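PDB 1U60: glutaminase 1 from Escherichia coli, which catalyses the hydrolysis of L-glutamine to L-glutamate and ammonium, working as a homotetramer of the glutaminase family. Local coordinates for residues R138-H141 / I142-L146; F166-R169 / A170-W173; L174-A178 / G179-C183; V225-A228 / D229-P232. One frame throughout, in Å; residues are numbered along the deposited sequence.

How the interactions relate
The four local contacts, each within one continuous run of chain, follow one another in sequence. Interaction 1 lies in the middle and end of helix 132-147. Interaction 2 takes the first two turns of helix 166-178, and interaction 3 its C-terminal end and the loop toward helix 185-195, with centres about 11 Å apart. Interaction 4 leads from strand 223-224 into helix 231-241. Ala172 meets Leu181 between interactions 2 and 3; Ile142 and Leu146 pack on Leu226 between interactions 1 and 4, centres about 15 Å apart. Thus interactions 1 and 4 join helix 132-147 to the start of helix 231-241, while 2 and 3 carry the predicted substrate-binding residue Asn168 and close its helix.

Interaction 1 (R138-H141 / I142-L146); sequences RILH and IQQQL
From Arg138 to Gln145 the backbone runs as regular alpha-helix, each amide bonded to the carbonyl four residues back, from Ile142 N to Arg138 O through Gln145 N to His141 O, the last at 2.9 Å. His141 and Gln145 lie one turn apart, their side chains inclined to each other. The imidazole swings away from its own amide (chi1 -174°), which carries it alongside the following turn, and Gln145 CG sits over one ring face in a CH-pi contact, 4.1 Å from the centroid. The amide of Gln145 follows the ring at an angle of 40° between the planes, with OE1 3.2 Å from His141 CD2. At the ring edge a water lies in plane; it donates to Gln144 OE1 at 2.6 Å and reaches His141 ND1 only weakly at 3.3 Å, so the bridge is lopsided. The other end of the Gln144 amide, NE2, passes across Leu140, 3.8 Å from CG, and is bonded to the carbonyl of Val151. Gln143 is extended, with NE2 4.1 Å from Ile139 CG2. Its amide is held at both ends, OE1 by Thr198 and NE2 by the carbonyl of Gln195, which should fix its rotation. The helix is amphipathic: His141 is exposed, while buried Ile139, Ile142 and Gln143 face the neighbouring helices. Ile139 packs between helices 68-80 and 185-195, and Ile142 rests on Leu75 of helix 68-80, where Arg138 also forms a salt bridge with Asp79; Gln143 reaches strand 198-200 through Thr198.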
loop_
_atom_site.group_PDB
_atom_site.type_symbol
_atom_site.label_atom_id
_atom_site.label_comp_id
_atom_site.label_asym_id
_atom_site.label_seq_id
_atom_site.Cartn_x
_atom_site.Cartn_y
_atom_site.Cartn_z
ATOM N N ARG A 138 -0.045 -25.985 -14.805
ATOM C CA ARG A 138 0.023 -25.743 -13.365
ATOM C C ARG A 138 -0.666 -24.416 -13.018
ATOM O O ARG A 138 -1.349 -24.328 -12.033
ATOM C CB ARG A 138 1.447 -25.774 -12.877
ATOM C CG ARG A 138 2.146 -27.165 -12.983
ATOM C CD ARG A 138 3.520 -27.219 -12.297
ATOM N NE ARG A 138 3.376 -27.098 -10.845
ATOM C CZ ARG A 138 3.869 -26.116 -10.082
ATOM N NH1 ARG A 138 4.640 -25.155 -10.562
ATOM N NH2 ARG A 138 3.631 -26.153 -8.772
ATOM N N ILE A 139 -0.538 -23.424 -13.891
ATOM C CA ILE A 139 -1.213 -22.107 -13.696
ATOM C C ILE A 139 -2.713 -22.216 -13.872
ATOM O O ILE A 139 -3.465 -21.731 -13.048
ATOM C CB ILE A 139 -0.613 -21.065 -14.634
ATOM C CG1 ILE A 139 0.787 -20.655 -14.124
ATOM C CG2 ILE A 139 -1.514 -19.823 -14.766
ATOM C CD1 ILE A 139 1.643 -19.905 -15.128
ATOM N N LEU A 140 -3.168 -22.930 -14.922
ATOM C CA LEU A 140 -4.602 -23.177 -15.126
ATOM C C LEU A 140 -5.187 -23.883 -13.893
ATOM O O LEU A 140 -6.248 -23.532 -13.425
ATOM C CB LEU A 140 -4.845 -23.982 -16.402
ATOM C CG LEU A 140 -6.296 -24.361 -16.663
ATOM C CD1 LEU A 140 -7.162 -23.109 -16.775
ATOM C CD2 LEU A 140 -6.398 -25.217 -17.933
ATOM N N HIS A 141 -4.451 -24.852 -13.351
ATOM C CA HIS A 141 -4.920 -25.626 -12.207
ATOM C C HIS A 141 -5.082 -24.741 -10.973
ATOM O O HIS A 141 -6.080 -24.836 -10.285
ATOM C CB HIS A 141 -3.953 -26.779 -11.943
ATOM C CG HIS A 141 -4.408 -27.708 -10.878
ATOM N ND1 HIS A 141 -5.459 -28.582 -11.060
ATOM C CD2 HIS A 141 -3.983 -27.878 -9.605
ATOM C CE1 HIS A 141 -5.633 -29.280 -9.949
ATOM N NE2 HIS A 141 -4.761 -28.860 -9.050
ATOM N N ILE A 142 -4.110 -23.885 -10.693
ATOM C CA ILE A 142 -4.277 -23.008 -9.532
ATOM C C ILE A 142 -5.424 -22.025 -9.682
ATOM O O ILE A 142 -6.152 -21.760 -8.694
ATOM C CB ILE A 142 -2.979 -22.338 -9.080
ATOM C CG1 ILE A 142 -3.120 -22.027 -7.593
ATOM C CG2 ILE A 142 -2.631 -21.094 -9.900
ATOM C CD1 ILE A 142 -1.857 -21.434 -6.990
ATOM N N GLN A 143 -5.645 -21.498 -10.898
ATOM C CA GLN A 143 -6.833 -20.651 -11.134
ATOM C C GLN A 143 -8.126 -21.425 -10.799
ATOM O O GLN A 143 -8.991 -20.932 -10.129
ATOM C CB GLN A 143 -6.909 -20.134 -12.584
ATOM C CG GLN A 143 -5.848 -19.216 -13.056
ATOM C CD GLN A 143 -6.153 -18.638 -14.425
ATOM O OE1 GLN A 143 -7.247 -18.841 -14.985
ATOM N NE2 GLN A 143 -5.173 -17.951 -14.998
ATOM N N GLN A 144 -8.228 -22.675 -11.260
ATOM C CA GLN A 144 -9.384 -23.491 -10.956
ATOM C C GLN A 144 -9.510 -23.807 -9.462
ATOM O O GLN A 144 -10.621 -23.770 -8.895
ATOM C CB GLN A 144 -9.362 -24.782 -11.794
ATOM C CG GLN A 144 -9.460 -24.537 -13.317
ATOM C CD GLN A 144 -9.153 -25.772 -14.161
ATOM O OE1 GLN A 144 -8.486 -26.725 -13.696
ATOM N NE2 GLN A 144 -9.569 -25.729 -15.445
ATOM N N GLN A 145 -8.384 -24.056 -8.795
ATOM C CA GLN A 145 -8.398 -24.309 -7.370
ATOM C C GLN A 145 -8.840 -23.101 -6.563
ATOM O O GLN A 145 -9.548 -23.250 -5.590
ATOM C CB GLN A 145 -7.019 -24.722 -6.894
ATOM C CG GLN A 145 -6.584 -26.079 -7.319
ATOM C CD GLN A 145 -5.159 -26.389 -6.797
ATOM O OE1 GLN A 145 -4.173 -25.719 -7.188
ATOM N NE2 GLN A 145 -5.050 -27.407 -5.954
ATOM N N LEU A 146 -8.396 -21.929 -6.978
ATOM C CA LEU A 146 -8.698 -20.680 -6.232
ATOM C C LEU A 146 -10.094 -20.130 -6.502
ATOM O O LEU A 146 -10.707 -19.640 -5.593
ATOM C CB LEU A 146 -7.684 -19.624 -6.604
ATOM C CG LEU A 146 -6.274 -19.893 -6.123
ATOM C CD1 LEU A 146 -5.361 -18.951 -6.862
ATOM C CD2 LEU A 146 -6.151 -19.679 -4.662
HETATM O O HOH W 1 -6.446 -28.253 -14.203
#

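Interaction 2 (F166-R169 / A170-W173); sequences FHNR and AIAW
His167 and Ile171 meet one turn apart on helix 166-178, the CD1 methyl of Ile171 lying 3.8 Å from His167 CD2 and 4.0 Å from NE2. The side chains are inclined to each other, and the methyl reaches the CD2-NE2 side of the imidazole obliquely. With CG placed trans to the backbone N (chi1 -170°), the ring of His167 leans forward over the next turn, which brings it to Ile171. Asn168 lies beside Ile171, the two side chains pointing the same way. Farther round the helix, Trp173 brings CD1 to 3.3 Å from Arg169 O, the same carbonyl that accepts the Trp173 N-H at 3.2 Å. The guanidinium of Arg169, at the end of an extended chain, has Phe166 CE1 3.7 Å above one of its faces, toward the rim. Beneath these side chains run the backbone bonds, the shortest of them from Ala172 N to Asn168 O at 2.9 Å.

Outside partners fix the polar ends: the carbonyl of Asn99 accepts from His167 NE2, and that of Gln162 from Arg169 NH2. Ile171 is buried against Ala118 and Ile121 of helix 117-126, whereas Trp173 leans on Ala185 and Met186 of helix 185-195. Between those helices Asn168 touches Asn117 and Tyr192. All three are predicted substrate-binding residues, which suggests that this first part of the helix lines the glutamine pocket of the glutaminase family.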
loop_
_atom_site.group_PDB
_atom_site.type_symbol
_atom_site.label_atom_id
_atom_site.label_comp_id
_atom_site.label_asym_id
_atom_site.label_seq_id
_atom_site.Cartn_x
_atom_site.Cartn_y
_atom_site.Cartn_z
ATOM N N PHE A 166 2.385 -7.670 -28.933
ATOM C CA PHE A 166 3.739 -7.230 -29.292
ATOM C C PHE A 166 4.461 -6.468 -28.201
ATOM O O PHE A 166 5.687 -6.645 -27.989
ATOM C CB PHE A 166 3.680 -6.388 -30.578
ATOM C CG PHE A 166 2.869 -7.051 -31.681
ATOM C CD1 PHE A 166 3.257 -8.276 -32.181
ATOM C CD2 PHE A 166 1.694 -6.448 -32.154
ATOM C CE1 PHE A 166 2.494 -8.944 -33.153
ATOM C CE2 PHE A 166 0.925 -7.091 -33.118
ATOM C CZ PHE A 166 1.322 -8.353 -33.615
ATOM N N HIS A 167 3.756 -5.614 -27.477
ATOM C CA HIS A 167 4.421 -4.867 -26.454
ATOM C C HIS A 167 4.841 -5.784 -25.272
ATOM O O HIS A 167 5.930 -5.588 -24.693
ATOM C CB HIS A 167 3.537 -3.701 -26.034
ATOM C CG HIS A 167 4.213 -2.726 -25.150
ATOM N ND1 HIS A 167 4.762 -1.547 -25.601
ATOM C CD2 HIS A 167 4.410 -2.754 -23.817
ATOM C CE1 HIS A 167 5.285 -0.893 -24.579
ATOM N NE2 HIS A 167 5.104 -1.616 -23.482
ATOM N N ASN A 168 4.051 -6.812 -24.940
ATOM C CA ASN A 168 4.478 -7.785 -23.933
ATOM C C ASN A 168 5.666 -8.646 -24.402
ATOM O O ASN A 168 6.498 -9.052 -23.576
ATOM C CB ASN A 168 3.337 -8.699 -23.516
ATOM C CG ASN A 168 2.383 -8.076 -22.531
ATOM O OD1 ASN A 168 1.260 -8.608 -22.348
ATOM N ND2 ASN A 168 2.728 -6.946 -21.955
ATOM N N ARG A 169 5.764 -8.910 -25.696
ATOM C CA ARG A 169 6.949 -9.596 -26.272
ATOM C C ARG A 169 8.183 -8.779 -26.023
ATOM O O ARG A 169 9.247 -9.326 -25.629
ATOM C CB ARG A 169 6.824 -9.863 -27.767
ATOM C CG ARG A 169 5.634 -10.718 -28.208
ATOM C CD ARG A 169 5.515 -10.907 -29.689
ATOM N NE ARG A 169 4.187 -11.429 -30.027
ATOM C CZ ARG A 169 3.859 -11.920 -31.223
ATOM N NH1 ARG A 169 4.761 -12.023 -32.211
ATOM N NH2 ARG A 169 2.629 -12.332 -31.440
ATOM N N ALA A 170 8.060 -7.462 -26.223
ATOM C CA ALA A 170 9.150 -6.549 -25.911
ATOM C C ALA A 170 9.568 -6.602 -24.442
ATOM O O ALA A 170 10.753 -6.695 -24.137
ATOM C CB ALA A 170 8.804 -5.160 -26.259
ATOM N N ILE A 171 8.578 -6.494 -23.551
ATOM C CA ILE A 171 8.830 -6.571 -22.129
ATOM C C ILE A 171 9.525 -7.878 -21.720
ATOM O O ILE A 171 10.471 -7.860 -20.911
ATOM C CB ILE A 171 7.520 -6.318 -21.326
ATOM C CG1 ILE A 171 7.105 -4.856 -21.415
ATOM C CG2 ILE A 171 7.713 -6.673 -19.861
ATOM C CD1 ILE A 171 5.773 -4.535 -20.795
ATOM N N ALA A 172 9.096 -9.004 -22.282
ATOM C CA ALA A 172 9.712 -10.268 -21.990
ATOM C C ALA A 172 11.204 -10.252 -22.352
ATOM O O ALA A 172 12.020 -10.754 -21.624
ATOM C CB ALA A 172 9.043 -11.335 -22.709
ATOM N N TRP A 173 11.545 -9.683 -23.497
ATOM C CA TRP A 173 12.931 -9.613 -23.907
ATOM C C TRP A 173 13.729 -8.649 -23.039
ATOM O O TRP A 173 14.900 -8.907 -22.769
ATOM C CB TRP A 173 13.045 -9.255 -25.422
ATOM C CG TRP A 173 12.769 -10.404 -26.354
ATOM C CD1 TRP A 173 11.815 -10.450 -27.303
ATOM C CD2 TRP A 173 13.458 -11.669 -26.429
ATOM N NE1 TRP A 173 11.844 -11.648 -27.970
ATOM C CE2 TRP A 173 12.832 -12.427 -27.443
ATOM C CE3 TRP A 173 14.517 -12.246 -25.717
ATOM C CZ2 TRP A 173 13.251 -13.721 -27.797
ATOM C CZ3 TRP A 173 14.943 -13.514 -26.063
ATOM C CH2 TRP A 173 14.304 -14.246 -27.081
#

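Interaction 3 (L174-A178 / G179-C183); sequences LLYSA and GYLYC
Leu175 O accepts the amide of Tyr180 at 2.9 Å, the 6→1 bond of a Schellman motif that closes helix 166-178. The companion bond, Gly179 N to Tyr176 O, is weak at 3.4 Å, and Gly179 makes the turn with a positive phi of 95°. A water clamps the outgoing chain to the helix end, donating to both Tyr176 O (2.8 Å) and Leu181 O (2.9 Å). An apolar cluster seals the turn: Leu181 comes back against the helix, its CB 3.6 Å from Tyr176 CA, and its side chain crosses those of Leu175 and Tyr176 at about right angles. Leu175 CD2 also touches Tyr180 CB. The Tyr180 carbonyl oxygen is buried here and has no partner in the model. Outward, Leu181 reaches Ile121 and Ser125 of helix 117-126 and Ala188 of helix 185-195, so the turn is anchored where the chain heads for helix 185-195. A chi1 of -173° turns Tyr176 CG away from its own N and sets the ring beside the outgoing loop, where its CD2 edge meets Cys183 O in the ring plane at 3.7 Å.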
loop_
_atom_site.group_PDB
_atom_site.type_symbol
_atom_site.label_atom_id
_atom_site.label_comp_id
_atom_site.label_asym_id
_atom_site.label_seq_id
_atom_site.Cartn_x
_atom_site.Cartn_y
_atom_site.Cartn_z
ATOM N N LEU A 174 13.143 -7.522 -22.625
ATOM C CA LEU A 174 13.809 -6.627 -21.704
ATOM C C LEU A 174 14.140 -7.292 -20.361
ATOM O O LEU A 174 15.263 -7.142 -19.821
ATOM C CB LEU A 174 12.966 -5.405 -21.407
ATOM C CG LEU A 174 12.827 -4.395 -22.552
ATOM C CD1 LEU A 174 11.825 -3.322 -22.174
ATOM C CD2 LEU A 174 14.191 -3.803 -22.976
ATOM N N LEU A 175 13.169 -7.985 -19.801
ATOM C CA LEU A 175 13.397 -8.812 -18.607
ATOM C C LEU A 175 14.517 -9.850 -18.839
ATOM O O LEU A 175 15.464 -9.948 -18.048
ATOM C CB LEU A 175 12.106 -9.494 -18.173
ATOM C CG LEU A 175 11.039 -8.526 -17.703
ATOM C CD1 LEU A 175 9.709 -9.209 -17.763
ATOM C CD2 LEU A 175 11.324 -8.044 -16.300
ATOM N N TYR A 176 14.441 -10.593 -19.923
ATOM C CA TYR A 176 15.389 -11.657 -20.191
ATOM C C TYR A 176 16.803 -11.079 -20.293
ATOM O O TYR A 176 17.787 -11.644 -19.738
ATOM C CB TYR A 176 15.027 -12.341 -21.476
ATOM C CG TYR A 176 15.847 -13.576 -21.753
ATOM C CD1 TYR A 176 17.027 -13.499 -22.490
ATOM C CD2 TYR A 176 15.445 -14.815 -21.273
ATOM C CE1 TYR A 176 17.798 -14.616 -22.737
ATOM C CE2 TYR A 176 16.207 -15.946 -21.516
ATOM C CZ TYR A 176 17.389 -15.841 -22.250
ATOM O OH TYR A 176 18.146 -16.957 -22.506
ATOM N N SER A 177 16.891 -9.936 -20.976
ATOM C CA SER A 177 18.162 -9.267 -21.191
ATOM C C SER A 177 18.788 -8.807 -19.872
ATOM O O SER A 177 20.005 -8.850 -19.726
ATOM C CB SER A 177 17.970 -8.102 -22.184
ATOM O OG SER A 177 19.154 -7.329 -22.259
ATOM N N ALA A 178 17.950 -8.384 -18.930
ATOM C CA ALA A 178 18.372 -7.759 -17.681
ATOM C C ALA A 178 18.659 -8.774 -16.614
ATOM O O ALA A 178 19.191 -8.386 -15.549
ATOM C CB ALA A 178 17.317 -6.848 -17.188
ATOM N N GLY A 179 18.292 -10.034 -16.841
ATOM C CA GLY A 179 18.463 -11.024 -15.793
ATOM C C GLY A 179 17.233 -11.269 -14.944
ATOM O O GLY A 179 17.320 -11.996 -13.956
ATOM N N TYR A 180 16.091 -10.694 -15.303
ATOM C CA TYR A 180 14.861 -10.850 -14.515
ATOM C C TYR A 180 13.786 -11.718 -15.194
ATOM O O TYR A 180 12.595 -11.514 -14.986
ATOM C CB TYR A 180 14.328 -9.473 -14.087
ATOM C CG TYR A 180 15.246 -8.753 -13.085
ATOM C CD1 TYR A 180 15.113 -8.972 -11.714
ATOM C CD2 TYR A 180 16.253 -7.897 -13.517
ATOM C CE1 TYR A 180 15.948 -8.366 -10.807
ATOM C CE2 TYR A 180 17.117 -7.258 -12.591
ATOM C CZ TYR A 180 16.947 -7.511 -11.236
ATOM O OH TYR A 180 17.759 -6.919 -10.283
ATOM N N LEU A 181 14.209 -12.689 -15.995
ATOM C CA LEU A 181 13.320 -13.664 -16.589
ATOM C C LEU A 181 13.941 -15.024 -16.453
ATOM O O LEU A 181 15.133 -15.188 -16.733
ATOM C CB LEU A 181 12.999 -13.362 -18.052
ATOM C CG LEU A 181 11.643 -14.003 -18.443
ATOM C CD1 LEU A 181 10.490 -13.157 -17.997
ATOM C CD2 LEU A 181 11.523 -14.279 -19.944
ATOM N N TYR A 182 13.156 -15.983 -15.985
ATOM C CA TYR A 182 13.681 -17.268 -15.454
ATOM C C TYR A 182 13.334 -18.454 -16.314
ATOM O O TYR A 182 13.554 -19.631 -15.921
ATOM C CB TYR A 182 13.272 -17.451 -13.982
ATOM C CG TYR A 182 13.534 -16.145 -13.246
ATOM C CD1 TYR A 182 14.851 -15.752 -12.961
ATOM C CD2 TYR A 182 12.515 -15.283 -12.916
ATOM C CE1 TYR A 182 15.154 -14.564 -12.350
ATOM C CE2 TYR A 182 12.812 -13.993 -12.299
ATOM C CZ TYR A 182 14.137 -13.674 -12.028
ATOM O OH TYR A 182 14.496 -12.500 -11.441
ATOM N N CYS A 183 12.831 -18.166 -17.500
ATOM C CA CYS A 183 12.692 -19.199 -18.556
ATOM C C CYS A 183 12.787 -18.497 -19.900
ATOM O O CYS A 183 13.022 -17.273 -19.968
ATOM C CB CYS A 183 11.400 -20.002 -18.425
ATOM S SG CYS A 183 9.868 -19.098 -18.825
HETATM O O HOH W 2 17.197 -13.330 -17.591
#

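Interaction 4 (V225-A228 / D229-P232); sequences VLQA and DNVP
Gln227 and Asn230 face each other across the turn that begins helix 231-241, their side chains inclined and their amide planes 67° apart. Asn230 ND2 passes 3.9 Å from Gln227 CB and is bonded to Glu78 OE2. Asn230 CG lies beside its own backbone N, which keeps the amide on the Gln227 side of the turn. That same carboxylate oxygen of Glu78, OE2, takes the amide N-H of Gln227, so one acceptor on helix 68-80 ties both sides of the turn. A second pair lies on the buried side, where Leu226 CD1 meets Val231 CG2 at 4.2 Å.

Two backbone bonds close the turn: Asn230 N to Gln227 O at 3.0 Å, and Val231 N to Ala228 O at 3.2 Å. In both the donor approaches from well above the carbonyl plane, by 54° and 62°, as suits tight i to i+3 bonding. Pro232 has no N-H to give, and its CD lies 3.3 Å from Ala228 O; it also packs on Asn306 of the second subunit. Such chemistry, a carboxylate gripping two N-H groups together with an apolar contact, implies that the helix start is tied to helix 68-80 through Glu78, while Leu226 packs against both helix 68-80 and helix 132-147.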
loop_
_atom_site.group_PDB
_atom_site.type_symbol
_atom_site.label_atom_id
_atom_site.label_comp_id
_atom_site.label_asym_id
_atom_site.label_seq_id
_atom_site.Cartn_x
_atom_site.Cartn_y
_atom_site.Cartn_z
ATOM N N VAL A 225 -5.636 -24.666 -0.609
ATOM C CA VAL A 225 -4.919 -24.445 -1.860
ATOM C C VAL A 225 -3.581 -23.773 -1.585
ATOM O O VAL A 225 -2.623 -24.070 -2.237
ATOM C CB VAL A 225 -5.743 -23.525 -2.797
ATOM C CG1 VAL A 225 -5.054 -23.247 -4.111
ATOM C CG2 VAL A 225 -7.071 -24.082 -3.022
ATOM N N LEU A 226 -3.548 -22.798 -0.672
ATOM C CA LEU A 226 -2.331 -22.080 -0.338
ATOM C C LEU A 226 -1.950 -22.230 1.142
ATOM O O LEU A 226 -2.824 -22.383 1.972
ATOM C CB LEU A 226 -2.530 -20.591 -0.622
ATOM C CG LEU A 226 -3.119 -20.233 -1.985
ATOM C CD1 LEU A 226 -3.344 -18.698 -2.050
ATOM C CD2 LEU A 226 -2.216 -20.704 -3.153
ATOM N N GLN A 227 -0.674 -22.062 1.466
ATOM C CA GLN A 227 -0.270 -21.993 2.844
ATOM C C GLN A 227 -0.742 -20.682 3.411
ATOM O O GLN A 227 -0.559 -19.654 2.772
ATOM C CB GLN A 227 1.239 -22.069 2.984
ATOM C CG GLN A 227 1.807 -23.382 2.511
ATOM C CD GLN A 227 3.311 -23.293 2.320
ATOM O OE1 GLN A 227 3.811 -23.270 1.175
ATOM N NE2 GLN A 227 4.020 -23.181 3.425
ATOM N N ALA A 228 -1.311 -20.718 4.600
ATOM C CA ALA A 228 -1.769 -19.508 5.260
ATOM C C ALA A 228 -0.705 -18.407 5.315
ATOM O O ALA A 228 -1.019 -17.210 5.139
ATOM C CB ALA A 228 -2.276 -19.847 6.655
ATOM N N ASP A 229 0.551 -18.796 5.561
ATOM C CA ASP A 229 1.621 -17.825 5.769
ATOM C C ASP A 229 1.970 -17.105 4.469
ATOM O O ASP A 229 2.610 -16.078 4.508
ATOM C CB ASP A 229 2.890 -18.484 6.315
ATOM C CG ASP A 229 2.789 -18.840 7.789
ATOM O OD1 ASP A 229 1.961 -18.259 8.561
ATOM O OD2 ASP A 229 3.548 -19.694 8.268
ATOM N N ASN A 230 1.595 -17.677 3.334
ATOM C CA ASN A 230 1.822 -17.020 2.035
ATOM C C ASN A 230 0.812 -15.949 1.708
ATOM O O ASN A 230 1.122 -15.068 0.931
ATOM C CB ASN A 230 1.925 -18.035 0.881
ATOM C CG ASN A 230 3.265 -18.759 0.884
ATOM O OD1 ASN A 230 4.266 -18.185 1.346
ATOM N ND2 ASN A 230 3.314 -19.991 0.384
ATOM N N VAL A 231 -0.380 -16.016 2.287
ATOM C CA VAL A 231 -1.454 -15.129 1.871
ATOM C C VAL A 231 -1.153 -13.662 2.157
ATOM O O VAL A 231 -1.436 -12.817 1.302
ATOM C CB VAL A 231 -2.801 -15.576 2.413
ATOM C CG1 VAL A 231 -3.871 -14.610 2.031
ATOM C CG2 VAL A 231 -3.165 -16.937 1.788
ATOM N N PRO A 232 -0.610 -13.299 3.319
ATOM C CA PRO A 232 -0.359 -11.862 3.550
ATOM C C PRO A 232 0.567 -11.223 2.505
ATOM O O PRO A 232 0.450 -10.026 2.251
ATOM C CB PRO A 232 0.244 -11.827 4.963
ATOM C CG PRO A 232 -0.339 -12.993 5.588
ATOM C CD PRO A 232 -0.294 -14.099 4.524
#